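Local coordinates for 33-36 kDa outer membrane protein (Acinetobacter baumannii, PDB 6GIE) that probably forms a beta-barrel channel that lets small solutes cross the outer membrane, at residues Y79-Y84 and E93-G98; Q71-S76 and E102-T107. One frame throughout, in Å; residues are numbered along the deposited sequence.

Interaction 1. Residues Y79-Y84 and E93-G98; sequences YNYIKY and ESHTYG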
# COMPACT_ATOMS: atom_id res chain seq x y z
N TYR A 79 -10.14 -7.38 6.29
CA TYR A 79 -11.53 -7.56 5.93
C TYR A 79 -12.05 -6.31 5.15
O TYR A 79 -11.72 -5.17 5.51
CB TYR A 79 -12.36 -7.78 7.20
CG TYR A 79 -13.85 -7.72 7.00
CD1 TYR A 79 -14.49 -8.61 6.14
CD2 TYR A 79 -14.63 -6.79 7.70
CE1 TYR A 79 -15.87 -8.59 5.98
CE2 TYR A 79 -16.00 -6.75 7.54
CZ TYR A 79 -16.61 -7.65 6.68
OH TYR A 79 -17.98 -7.63 6.51
N ASN A 80 -12.84 -6.55 4.11
CA ASN A 80 -13.36 -5.51 3.28
C ASN A 80 -14.83 -5.74 3.01
O ASN A 80 -15.27 -6.86 2.75
CB ASN A 80 -12.62 -5.43 1.95
CG ASN A 80 -13.24 -4.36 1.03
OD1 ASN A 80 -14.05 -4.66 0.13
ND2 ASN A 80 -12.91 -3.09 1.31
N TYR A 81 -15.58 -4.63 3.00
CA TYR A 81 -17.02 -4.65 2.92
C TYR A 81 -17.45 -3.67 1.81
O TYR A 81 -16.92 -2.54 1.74
CB TYR A 81 -17.55 -4.22 4.29
CG TYR A 81 -19.01 -4.00 4.41
CD1 TYR A 81 -19.91 -5.03 4.13
CD2 TYR A 81 -19.51 -2.78 4.84
CE1 TYR A 81 -21.28 -4.85 4.25
CE2 TYR A 81 -20.89 -2.59 4.98
CZ TYR A 81 -21.76 -3.63 4.68
OH TYR A 81 -23.11 -3.47 4.80
N ILE A 82 -18.38 -4.09 0.96
CA ILE A 82 -18.93 -3.20 -0.04
C ILE A 82 -20.41 -3.38 -0.06
O ILE A 82 -20.88 -4.48 -0.29
CB ILE A 82 -18.41 -3.46 -1.45
CG1 ILE A 82 -16.90 -3.33 -1.49
CG2 ILE A 82 -19.01 -2.45 -2.44
CD1 ILE A 82 -16.34 -3.67 -2.84
N LYS A 83 -21.13 -2.26 0.14
CA LYS A 83 -22.60 -2.21 0.24
C LYS A 83 -23.23 -1.34 -0.87
O LYS A 83 -23.02 -0.12 -0.91
CB LYS A 83 -22.94 -1.61 1.61
CG LYS A 83 -24.30 -1.91 2.19
CD LYS A 83 -24.46 -1.13 3.50
CE LYS A 83 -25.55 -1.70 4.38
NZ LYS A 83 -26.87 -1.66 3.71
N TYR A 84 -23.94 -2.00 -1.79
CA TYR A 84 -24.99 -1.39 -2.69
C TYR A 84 -24.57 -1.53 -4.14
O TYR A 84 -23.61 -2.24 -4.44
CB TYR A 84 -25.37 0.08 -2.34
CG TYR A 84 -26.77 0.50 -2.78
CD1 TYR A 84 -27.89 -0.11 -2.23
CD2 TYR A 84 -26.97 1.52 -3.74
CE1 TYR A 84 -29.17 0.26 -2.61
CE2 TYR A 84 -28.25 1.89 -4.12
CZ TYR A 84 -29.35 1.25 -3.56
OH TYR A 84 -30.65 1.57 -3.91
N GLU A 93 -23.45 -6.39 0.79
CA GLU A 93 -23.53 -6.91 -0.57
C GLU A 93 -22.27 -7.64 -1.03
O GLU A 93 -22.35 -8.50 -1.91
CB GLU A 93 -23.82 -5.77 -1.53
CG GLU A 93 -25.30 -5.41 -1.62
CD GLU A 93 -25.97 -5.94 -2.87
OE1 GLU A 93 -25.30 -6.63 -3.64
OE2 GLU A 93 -27.18 -5.67 -3.08
N SER A 94 -21.11 -7.33 -0.46
CA SER A 94 -19.92 -8.12 -0.76
C SER A 94 -18.87 -7.99 0.38
O SER A 94 -18.65 -6.92 0.92
CB SER A 94 -19.39 -7.72 -2.15
OG SER A 94 -18.02 -7.92 -2.34
N HIS A 95 -18.30 -9.12 0.78
CA HIS A 95 -17.38 -9.19 1.90
C HIS A 95 -16.11 -9.84 1.40
O HIS A 95 -16.17 -10.82 0.69
CB HIS A 95 -17.94 -10.08 3.01
CG HIS A 95 -19.21 -9.61 3.63
ND1 HIS A 95 -20.43 -10.23 3.40
CD2 HIS A 95 -19.45 -8.66 4.55
CE1 HIS A 95 -21.37 -9.64 4.12
NE2 HIS A 95 -20.80 -8.69 4.84
N THR A 96 -14.94 -9.33 1.76
CA THR A 96 -13.68 -9.99 1.38
C THR A 96 -12.75 -10.10 2.59
O THR A 96 -12.57 -9.13 3.33
CB THR A 96 -12.93 -9.25 0.23
OG1 THR A 96 -13.76 -9.19 -0.94
CG2 THR A 96 -11.61 -10.00 -0.12
N TYR A 97 -12.16 -11.29 2.75
CA TYR A 97 -11.23 -11.62 3.83
C TYR A 97 -9.92 -11.93 3.15
O TYR A 97 -9.90 -12.56 2.12
CB TYR A 97 -11.68 -12.85 4.61
CG TYR A 97 -13.05 -12.69 5.19
CD1 TYR A 97 -14.20 -13.01 4.42
CD2 TYR A 97 -13.24 -12.22 6.49
CE1 TYR A 97 -15.47 -12.85 4.95
CE2 TYR A 97 -14.52 -12.04 7.02
CZ TYR A 97 -15.63 -12.36 6.25
OH TYR A 97 -16.92 -12.19 6.76
N GLY A 98 -8.84 -11.45 3.70
CA GLY A 98 -7.56 -11.63 3.09
C GLY A 98 -6.45 -11.76 4.13
O GLY A 98 -6.55 -11.25 5.27
O HOH W 1 -15.89 -7.20 -0.32
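Asn80 and Thr96 form a hydrogen-bonded antiparallel pair between strands 79-83 and 94-98, which run at 167° to each other. Asn80 N donates a hydrogen bond to Thr96 O at 2.7 Å, and Thr96 N donates one back to Asn80 O. Two residues on, Ile82 N binds Ser94 O at 2.8 Å, while the return bond from Ser94 N to Ile82 O is weak. Asn80, Ile82, Ser94 and Thr96 share one face, probably the one lining the barrel interior, and Tyr79, Tyr81, His95 and Tyr97 share the other. This is a hairpin of a porin-like barrel, and the aromatic side chains make a cluster. CD1 of Tyr79 sits over one face of the Tyr97 ring, toward its rim, 3.5 Å from CE2 of Tyr97. The planes are 29° apart, and the rings are displaced so far that little of one covers the other. Tyr79 CG is anti to the backbone N (chi1 169°), which lays its ring beside that of Tyr97. Tyr81 and His95 lie alongside each other, Tyr81 CD1 being 3.7 Å from His95 CD2. On the Ser94 and Thr96 face a water joins Ser94 OG at 3.0 Å to Thr96 OG1. It also donates to Asn80 O at 3.2 Å, tying both hydroxyls to the facing strand. Thr96 OG1 also bonds Thr121, and Asn80 ND2 bonds Thr46.

Interaction 2. Residues Q71-S76 and E102-T107; sequences QASNVS and EAYLPT
Asn74 ND2 is gripped by two acceptors, one from each segment. It donates to Glu102 OE2 at 3.2 Å and to Ala72 O at 3.0 Å. Both partners lie in the plane of the amide, so its two N-H groups are both used and its rotation is fixed. The carboxylate is turned 77° from the amide, and ND2 meets OE2 from above the carboxylate plane. Asn74 CG stands between its own backbone N and carbonyl carbon (chi1 70°), which brings the amide back toward Ala72 O. The second carboxylate oxygen, Glu102 OE1, is bonded to Tyr113 OH on the next strand. Under these side chains the backbones form a hydrogen-bonded antiparallel pair, with Glu102 N to Asn74 O at 2.9 Å and Asn74 N to Glu102 O at 3.1 Å. Two residues past Glu102, a side chain takes over from the backbone as acceptor: Tyr104 N binds Ser73 OG at 3.1 Å, almost straight at 174°. A water bridges the same OG to Tyr104 O, to which it donates. The Tyr104 ring lies against the chain at Gln71, whose CA sits 3.6 Å above the ring plane over its centre. Gln71 CB packs on the same ring, 3.5 Å from Tyr104 CD2. Gln71 has positive phi and is the C-prime residue of a Schellman motif ending the short helix 66-69. The arrangement fits the start of a barrel strand beside its antiparallel neighbour, with the Asn74 and Glu102 side chains probably turned to the interior, as in porins.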
# COMPACT_ATOMS: atom_id res chain seq x y z
N GLN A 71 12.70 -2.85 6.60
CA GLN A 71 12.58 -4.15 5.93
C GLN A 71 11.95 -5.10 6.90
O GLN A 71 12.46 -6.17 7.17
CB GLN A 71 13.97 -4.63 5.46
CG GLN A 71 14.48 -3.64 4.40
CD GLN A 71 15.95 -3.78 4.09
OE1 GLN A 71 16.38 -4.79 3.57
NE2 GLN A 71 16.74 -2.74 4.39
N ALA A 72 10.80 -4.69 7.43
CA ALA A 72 10.14 -5.45 8.48
C ALA A 72 9.23 -6.51 7.87
O ALA A 72 8.14 -6.22 7.34
CB ALA A 72 9.35 -4.52 9.34
N SER A 73 9.69 -7.76 7.93
CA SER A 73 8.83 -8.91 7.65
C SER A 73 7.59 -8.92 8.60
O SER A 73 7.68 -8.44 9.76
CB SER A 73 9.62 -10.19 7.88
OG SER A 73 10.77 -10.15 7.03
N ASN A 74 6.50 -9.49 8.08
CA ASN A 74 5.24 -9.49 8.71
C ASN A 74 4.15 -10.36 8.04
O ASN A 74 4.24 -10.81 6.87
CB ASN A 74 4.71 -8.03 8.72
CG ASN A 74 4.34 -7.54 7.35
OD1 ASN A 74 3.22 -7.76 6.92
ND2 ASN A 74 5.28 -6.84 6.65
N VAL A 75 3.06 -10.49 8.79
CA VAL A 75 1.87 -11.02 8.25
C VAL A 75 0.77 -10.08 8.63
O VAL A 75 0.82 -9.43 9.70
CB VAL A 75 1.54 -12.40 8.85
CG1 VAL A 75 1.37 -12.34 10.37
CG2 VAL A 75 0.24 -12.96 8.27
N SER A 76 -0.26 -10.11 7.79
CA SER A 76 -1.30 -9.18 7.80
C SER A 76 -2.61 -9.88 7.53
O SER A 76 -2.63 -10.83 6.78
CB SER A 76 -1.02 -8.12 6.73
OG SER A 76 -1.68 -6.98 7.14
N GLU A 102 4.91 -10.76 4.00
CA GLU A 102 6.07 -10.26 3.34
C GLU A 102 7.29 -10.73 4.08
O GLU A 102 7.33 -10.66 5.34
CB GLU A 102 6.08 -8.73 3.47
CG GLU A 102 4.90 -8.06 2.84
CD GLU A 102 5.19 -6.56 2.65
OE1 GLU A 102 5.80 -6.13 1.58
OE2 GLU A 102 4.82 -5.82 3.61
N ALA A 103 8.29 -11.15 3.32
CA ALA A 103 9.56 -11.60 3.85
C ALA A 103 10.68 -10.78 3.20
O ALA A 103 10.74 -10.73 1.98
CB ALA A 103 9.76 -13.04 3.49
N TYR A 104 11.51 -10.14 4.03
CA TYR A 104 12.79 -9.51 3.61
C TYR A 104 13.89 -10.41 4.13
O TYR A 104 13.96 -10.73 5.33
CB TYR A 104 13.00 -8.13 4.24
CG TYR A 104 11.96 -7.14 3.83
CD1 TYR A 104 10.69 -7.13 4.45
CD2 TYR A 104 12.22 -6.21 2.83
CE1 TYR A 104 9.71 -6.20 4.04
CE2 TYR A 104 11.24 -5.26 2.45
CZ TYR A 104 10.01 -5.27 3.05
OH TYR A 104 9.05 -4.37 2.63
N LEU A 105 14.76 -10.80 3.24
CA LEU A 105 15.79 -11.76 3.58
C LEU A 105 17.10 -11.20 3.09
O LEU A 105 17.37 -11.21 1.89
CB LEU A 105 15.49 -13.12 2.96
CG LEU A 105 16.65 -14.14 2.93
CD1 LEU A 105 17.00 -14.61 4.34
CD2 LEU A 105 16.32 -15.32 2.04
N PRO A 106 17.90 -10.66 4.01
CA PRO A 106 19.31 -10.30 3.71
C PRO A 106 20.11 -11.50 3.20
O PRO A 106 19.86 -12.62 3.65
CB PRO A 106 19.87 -9.85 5.07
CG PRO A 106 18.65 -9.47 5.87
CD PRO A 106 17.50 -10.29 5.38
N THR A 107 21.01 -11.27 2.26
CA THR A 107 21.88 -12.25 1.73
C THR A 107 23.31 -11.67 1.55
O THR A 107 23.53 -10.46 1.68
CB THR A 107 21.39 -12.74 0.34
OG1 THR A 107 21.84 -11.85 -0.71
CG2 THR A 107 19.89 -12.89 0.32
O HOH W 2 7.74 -3.81 5.59
O HOH W 3 13.21 -10.05 7.91

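From the N terminus, the chain passes strands 22-35 and 43-52 and the short helix 66-69 before reaching residues 71-76. It then runs up strand 74-83, through residues 79-84, into a loop whose residues 85-92 are not modelled. Strand 94-105 brings it back. Interaction 1 closes this short loop first, and interaction 2 closes the wider one around it. The two are therefore concentric and do not cross. They lie at opposite ends of one hairpin, with centres about 27 Å apart. Interaction 2 is at the end that carries the chain termini, probably the periplasmic one. Both join the two strands of the hairpin, which is flanked in the barrel wall by strands 43-52 and 112-121.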